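Local coordinates for protein Phenylalanine/tyrosine ammonia-lyase (Rhodosporidium toruloides, PDB 1Y2M) that catalyses the non-oxidative deamination of L-phenylalanine and L-tyrosine to trans-cinnamate and p-coumarate, the commitment step of phenylpropanoid metabolism, at residues B[293-297]-B[435-439]; B[301-307]-B[359-365]. All blocks are in the same frame, centred on the assembly; numbering follows the deposited sequence.

In the fold
Helix 273-303 serves both contacts, which shows how one long helix can be tied to two parts of a fold in succession. In contact 1 a buried segment towards its C-terminal end, 293-297, lies beside helix 416-443; in contact 2 its last turn and the residues beyond, 301-307, meet the loop leading into the short helix 363-366. Along the chain the order is 293-297, 301-307, 359-365, 435-439, so contact 2 falls wholly within the span that contact 1 brings together. Their centres are 11 Å apart. A probable hydrogen bond from Gln439 NE2 to Pro364 O joins the helix pair to the segment carrying Gln360, which probably binds cinnamate, and both contacts border a second subunit.

Contact 1: B[293-297]-B[435-439]; sequences SQSLT and LNFTQ
Ser293 and Asn436 form the shorter of two polar bridges between these helices. Ser293 OG donates to Asn436 OD1 at 2.6 Å, lying in the carbonyl plane on a lone pair; the serine torsion sets OG opposite its own backbone N (chi1 178°), from where it meets the amide oxygen. The other end of that amide, Asn436 ND2, makes a weak bond of 3.4 Å to Ser293 O and another weak one to Gln439 OE1 in its own helix, so one short bond at OD1 and two weak ones at ND2 set how the amide is turned. One turn further on, Gln439 crosses Thr297 at about a right angle and Gln439 NE2 donates to Thr297 OG1 at 2.9 Å, nearly straight at 166°, with Thr297 OG1 close to the amide plane of Gln439. The threonine hydroxyl in turn donates to Ser293 O, which also receives Thr297 N from the opposite face. Gln439 NE2 has a second acceptor in Pro364 O.

The leucines add only loose van der Waals contact with polar groups: Leu296 CB lies 4.0 Å from Asn436 ND2, and Leu435 CD2 comes within 4.4 Å of both Ser293 OG and Thr297 OG1. His527 of helix 506-560 covers Leu296, Asn436 and Gln439. With axes 10.5 Å apart and only 19° from parallel, this is a near-parallel helix pair joined by buried side-chain hydrogen bonds, within the long helical bundle characteristic of the PAL/histidase family.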
loop_
_atom_site.group_PDB
_atom_site.type_symbol
_atom_site.label_atom_id
_atom_site.label_comp_id
_atom_site.label_asym_id
_atom_site.label_seq_id
_atom_site.Cartn_x
_atom_site.Cartn_y
_atom_site.Cartn_z
ATOM N N SER B 293 -24.162 8.495 -2.053
ATOM C CA SER B 293 -23.976 7.435 -1.051
ATOM C C SER B 293 -25.029 7.563 0.059
ATOM O O SER B 293 -25.579 6.572 0.543
ATOM C CB SER B 293 -22.583 7.532 -0.430
ATOM O OG SER B 293 -22.472 6.512 0.554
ATOM N N GLN B 294 -25.296 8.799 0.457
ATOM C CA GLN B 294 -26.291 9.086 1.500
ATOM C C GLN B 294 -27.709 8.767 1.004
ATOM O O GLN B 294 -28.539 8.173 1.705
ATOM C CB GLN B 294 -26.190 10.534 1.919
ATOM C CG GLN B 294 -24.922 10.722 2.718
ATOM C CD GLN B 294 -24.671 12.152 3.151
ATOM O OE1 GLN B 294 -25.556 12.772 3.730
ATOM N NE2 GLN B 294 -23.490 12.663 2.895
ATOM N N SER B 295 -27.976 9.176 -0.220
ATOM C CA SER B 295 -29.247 8.881 -0.858
ATOM C C SER B 295 -29.507 7.376 -0.984
ATOM O O SER B 295 -30.594 6.873 -0.702
ATOM C CB SER B 295 -29.358 9.595 -2.220
ATOM O OG SER B 295 -29.328 11.023 -2.050
ATOM N N LEU B 296 -28.480 6.636 -1.389
ATOM C CA LEU B 296 -28.559 5.199 -1.505
ATOM C C LEU B 296 -28.722 4.532 -0.155
ATOM O O LEU B 296 -29.460 3.564 -0.042
ATOM C CB LEU B 296 -27.297 4.682 -2.187
ATOM C CG LEU B 296 -27.259 4.932 -3.681
ATOM C CD1 LEU B 296 -25.907 4.624 -4.218
ATOM C CD2 LEU B 296 -28.270 4.049 -4.358
ATOM N N THR B 297 -28.091 5.066 0.878
ATOM C CA THR B 297 -28.316 4.616 2.242
ATOM C C THR B 297 -29.819 4.689 2.610
ATOM O O THR B 297 -30.401 3.715 3.097
ATOM C CB THR B 297 -27.457 5.413 3.268
ATOM O OG1 THR B 297 -26.071 5.195 3.005
ATOM C CG2 THR B 297 -27.752 4.917 4.679
ATOM N N LEU B 435 -18.783 1.007 2.294
ATOM C CA LEU B 435 -20.115 1.132 2.886
ATOM C C LEU B 435 -21.231 0.697 1.964
ATOM O O LEU B 435 -22.056 -0.171 2.295
ATOM C CB LEU B 435 -20.367 2.587 3.292
ATOM C CG LEU B 435 -21.686 2.773 4.077
ATOM C CD1 LEU B 435 -21.626 1.955 5.437
ATOM C CD2 LEU B 435 -21.978 4.215 4.323
ATOM N N ASN B 436 -21.280 1.313 0.798
ATOM C CA ASN B 436 -22.376 1.009 -0.103
ATOM C C ASN B 436 -22.257 -0.441 -0.595
ATOM O O ASN B 436 -23.263 -1.101 -0.809
ATOM C CB ASN B 436 -22.440 2.022 -1.262
ATOM C CG ASN B 436 -22.789 3.421 -0.756
ATOM O OD1 ASN B 436 -21.973 4.293 -0.782
ATOM N ND2 ASN B 436 -24.017 3.608 -0.249
ATOM N N PHE B 437 -21.055 -0.958 -0.793
ATOM C CA PHE B 437 -20.954 -2.389 -1.181
ATOM C C PHE B 437 -21.621 -3.236 -0.066
ATOM O O PHE B 437 -22.359 -4.177 -0.325
ATOM C CB PHE B 437 -19.497 -2.805 -1.262
ATOM C CG PHE B 437 -19.296 -4.288 -1.277
ATOM C CD1 PHE B 437 -19.714 -5.056 -2.342
ATOM C CD2 PHE B 437 -18.729 -4.905 -0.204
ATOM C CE1 PHE B 437 -19.560 -6.428 -2.342
ATOM C CE2 PHE B 437 -18.586 -6.287 -0.170
ATOM C CZ PHE B 437 -18.999 -7.041 -1.258
ATOM N N THR B 438 -21.277 -2.968 1.186
ATOM C CA THR B 438 -21.806 -3.792 2.287
ATOM C C THR B 438 -23.305 -3.661 2.416
ATOM O O THR B 438 -24.024 -4.659 2.703
ATOM C CB THR B 438 -21.187 -3.524 3.682
ATOM O OG1 THR B 438 -21.448 -2.182 4.138
ATOM C CG2 THR B 438 -19.688 -3.748 3.635
ATOM N N GLN B 439 -23.816 -2.469 2.138
ATOM C CA GLN B 439 -25.320 -2.291 2.093
ATOM C C GLN B 439 -25.940 -3.130 0.984
ATOM O O GLN B 439 -26.961 -3.819 1.199
ATOM C CB GLN B 439 -25.705 -0.823 1.862
ATOM C CG GLN B 439 -25.345 0.099 2.987
ATOM C CD GLN B 439 -25.521 1.553 2.636
ATOM O OE1 GLN B 439 -25.793 1.877 1.468
ATOM N NE2 GLN B 439 -25.349 2.453 3.628
#

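Contact 2: B[301-307]-B[359-365]; sequences VEAMVGH and RQDRYPL
His307 presents its ring to Gln360 and Asp361 in different ways. In the conformer described, one of two for this glutamine, Gln360 NE2 sits 3.4 Å above the centre of one face of the His307 ring, whereas the carboxylate of Asp361 and the carbonyl oxygen of Arg359 lie at the ring's edge. In that conformer a bend at chi2 (32°) folds the Gln360 chain back over the imidazole, and Gln360 OE1 takes Asp361 N from above its carbonyl plane; the other conformer may differ in both respects.

Asp361 grips His307 with both oxygens. His307 N donates to Asp361 OD2 at 2.8 Å on the syn side, almost straight at 173°, while His307 ND1 reaches Asp361 OD1 in a weaker bond of 3.2 Å. A water gives its hydrogens to Asp361 OD2 and to His307 O, closing a second route between the same two residues.

This carboxylate meets the chain just past a Schellman motif: after helix 273-303, Val305 leaves helical geometry with positive phi, and Gly306 N returns to Val301 O. Gln360 probably contributes to the cinnamate site, as does neighbouring Arg366, whose NE bonds to Asp361 O.

Nearer the helix, the packing is apolar, Leu365 CD2 lying 3.8 Å from Val301 CG2 and Leu365 CD1 4.3 Å from Met304 CG. The selenomethionine methyl, Met304 CE, approaches the edge of the Arg362 guanidinium, which forms a salt bridge with Glu442.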
loop_
_atom_site.group_PDB
_atom_site.type_symbol
_atom_site.label_atom_id
_atom_site.label_comp_id
_atom_site.label_asym_id
_atom_site.label_seq_id
_atom_site.Cartn_x
_atom_site.Cartn_y
_atom_site.Cartn_z
ATOM N N VAL B 301 -32.489 1.623 3.294
ATOM C CA VAL B 301 -33.272 1.451 4.519
ATOM C C VAL B 301 -34.718 1.166 4.085
ATOM O O VAL B 301 -35.385 0.285 4.643
ATOM C CB VAL B 301 -33.200 2.706 5.435
ATOM C CG1 VAL B 301 -34.195 2.613 6.580
ATOM C CG2 VAL B 301 -31.769 2.937 5.991
ATOM N N GLU B 302 -35.198 1.889 3.071
ATOM C CA GLU B 302 -36.571 1.665 2.593
ATOM C C GLU B 302 -36.757 0.248 2.015
ATOM O O GLU B 302 -37.643 -0.488 2.412
ATOM C CB GLU B 302 -36.962 2.735 1.567
ATOM C CG GLU B 302 -37.065 4.116 2.170
ATOM C CD GLU B 302 -37.650 5.110 1.161
ATOM O OE1 GLU B 302 -36.905 5.446 0.227
ATOM O OE2 GLU B 302 -38.850 5.526 1.266
ATOM N N ALA B 303 -35.857 -0.182 1.128
ATOM C CA ALA B 303 -35.972 -1.510 0.524
ATOM C C ALA B 303 -35.883 -2.612 1.588
ATOM O O ALA B 303 -36.503 -3.633 1.460
ATOM C CB ALA B 303 -34.891 -1.732 -0.494
HETATM N N MSE B 304 -35.117 -2.368 2.650
HETATM C CA MSE B 304 -34.901 -3.367 3.718
HETATM C C MSE B 304 -35.947 -3.274 4.813
HETATM O O MSE B 304 -35.868 -3.992 5.776
HETATM C CB MSE B 304 -33.522 -3.162 4.317
HETATM C CG MSE B 304 -32.388 -3.430 3.355
HETATM SE SE MSE B 304 -32.124 -5.412 3.277
HETATM C CE MSE B 304 -31.314 -5.758 5.075
ATOM N N VAL B 305 -36.944 -2.410 4.630
ATOM C CA VAL B 305 -37.923 -2.065 5.675
ATOM C C VAL B 305 -37.195 -1.899 7.019
ATOM O O VAL B 305 -37.595 -2.426 8.074
ATOM C CB VAL B 305 -39.130 -3.029 5.711
ATOM C CG1 VAL B 305 -40.144 -2.606 6.730
ATOM C CG2 VAL B 305 -39.846 -2.936 4.384
ATOM N N GLY B 306 -36.112 -1.137 6.961
ATOM C CA GLY B 306 -35.272 -0.917 8.107
ATOM C C GLY B 306 -35.673 0.275 8.934
ATOM O O GLY B 306 -36.735 0.860 8.726
ATOM N N HIS B 307 -34.791 0.628 9.865
ATOM C CA HIS B 307 -35.146 1.614 10.889
ATOM C C HIS B 307 -34.654 3.016 10.559
ATOM O O HIS B 307 -33.445 3.307 10.527
ATOM C CB HIS B 307 -34.556 1.201 12.220
ATOM C CG HIS B 307 -35.156 -0.045 12.773
ATOM N ND1 HIS B 307 -34.580 -1.286 12.623
ATOM C CD2 HIS B 307 -36.266 -0.229 13.526
ATOM C CE1 HIS B 307 -35.329 -2.189 13.234
ATOM N NE2 HIS B 307 -36.363 -1.574 13.785
ATOM N N ARG B 359 -33.469 -7.942 15.509
ATOM C CA ARG B 359 -34.443 -6.854 15.515
ATOM C C ARG B 359 -33.828 -5.526 15.095
ATOM O O ARG B 359 -34.553 -4.617 14.716
ATOM C CB ARG B 359 -35.032 -6.717 16.925
ATOM C CG ARG B 359 -35.561 -8.049 17.460
ATOM C CD ARG B 359 -35.848 -8.046 18.941
ATOM N NE ARG B 359 -36.183 -9.400 19.387
ATOM C CZ ARG B 359 -36.416 -9.745 20.652
ATOM N NH1 ARG B 359 -36.365 -8.838 21.621
ATOM N NH2 ARG B 359 -36.709 -11.005 20.953
ATOM N N GLN B 360 -32.513 -5.405 15.140
ATOM C CA GLN B 360 -31.934 -4.144 14.759
ATOM C C GLN B 360 -31.113 -4.247 13.493
ATOM O O GLN B 360 -30.564 -5.312 13.150
ATOM C CB GLN B 360 -31.139 -3.535 15.910
ATOM C CG GLN B 360 -31.044 -2.006 15.859
ATOM C CD GLN B 360 -32.271 -1.346 15.245
ATOM O OE1 GLN B 360 -32.176 -0.820 14.114
ATOM N NE2 GLN B 360 -33.457 -1.401 15.973
ATOM N N ASP B 361 -31.024 -3.117 12.806
ATOM C CA ASP B 361 -30.336 -3.069 11.509
ATOM C C ASP B 361 -28.880 -3.381 11.696
ATOM O O ASP B 361 -28.305 -3.078 12.713
ATOM C CB ASP B 361 -30.507 -1.693 10.848
ATOM C CG ASP B 361 -31.902 -1.460 10.313
ATOM O OD1 ASP B 361 -32.727 -2.418 10.296
ATOM O OD2 ASP B 361 -32.165 -0.320 9.906
ATOM N N ARG B 362 -28.243 -3.923 10.667
ATOM C CA ARG B 362 -26.840 -4.180 10.757
ATOM C C ARG B 362 -26.037 -2.894 10.504
ATOM O O ARG B 362 -26.592 -1.844 10.204
ATOM C CB ARG B 362 -26.472 -5.289 9.768
ATOM C CG ARG B 362 -27.175 -6.618 10.107
ATOM C CD ARG B 362 -26.836 -7.620 9.033
ATOM N NE ARG B 362 -27.508 -8.900 9.236
ATOM C CZ ARG B 362 -28.688 -9.215 8.707
ATOM N NH1 ARG B 362 -29.361 -8.349 7.960
ATOM N NH2 ARG B 362 -29.201 -10.419 8.943
ATOM N N TYR B 363 -24.726 -3.008 10.589
ATOM C CA TYR B 363 -23.918 -1.798 10.660
ATOM C C TYR B 363 -23.902 -0.982 9.380
ATOM O O TYR B 363 -23.743 0.284 9.460
ATOM C CB TYR B 363 -22.485 -2.118 11.100
ATOM C CG TYR B 363 -22.273 -2.465 12.553
ATOM C CD1 TYR B 363 -23.311 -2.768 13.428
ATOM C CD2 TYR B 363 -20.953 -2.620 13.009
ATOM C CE1 TYR B 363 -23.033 -3.143 14.785
ATOM C CE2 TYR B 363 -20.696 -2.995 14.260
ATOM C CZ TYR B 363 -21.699 -3.233 15.153
ATOM O OH TYR B 363 -21.290 -3.636 16.421
ATOM N N PRO B 364 -23.989 -1.627 8.182
ATOM C CA PRO B 364 -23.992 -0.797 6.974
ATOM C C PRO B 364 -25.052 0.319 6.935
ATOM O O PRO B 364 -24.829 1.381 6.387
ATOM C CB PRO B 364 -24.154 -1.830 5.846
ATOM C CG PRO B 364 -23.386 -3.037 6.451
ATOM C CD PRO B 364 -23.932 -3.073 7.850
ATOM N N LEU B 365 -26.188 0.069 7.563
ATOM C CA LEU B 365 -27.241 1.065 7.690
ATOM C C LEU B 365 -27.134 1.830 9.021
ATOM O O LEU B 365 -27.129 3.064 9.042
ATOM C CB LEU B 365 -28.593 0.351 7.601
ATOM C CG LEU B 365 -28.883 -0.243 6.218
ATOM C CD1 LEU B 365 -30.281 -0.922 6.217
ATOM C CD2 LEU B 365 -28.744 0.791 5.046
HETATM O O HOH W 1 -31.032 2.107 9.975
#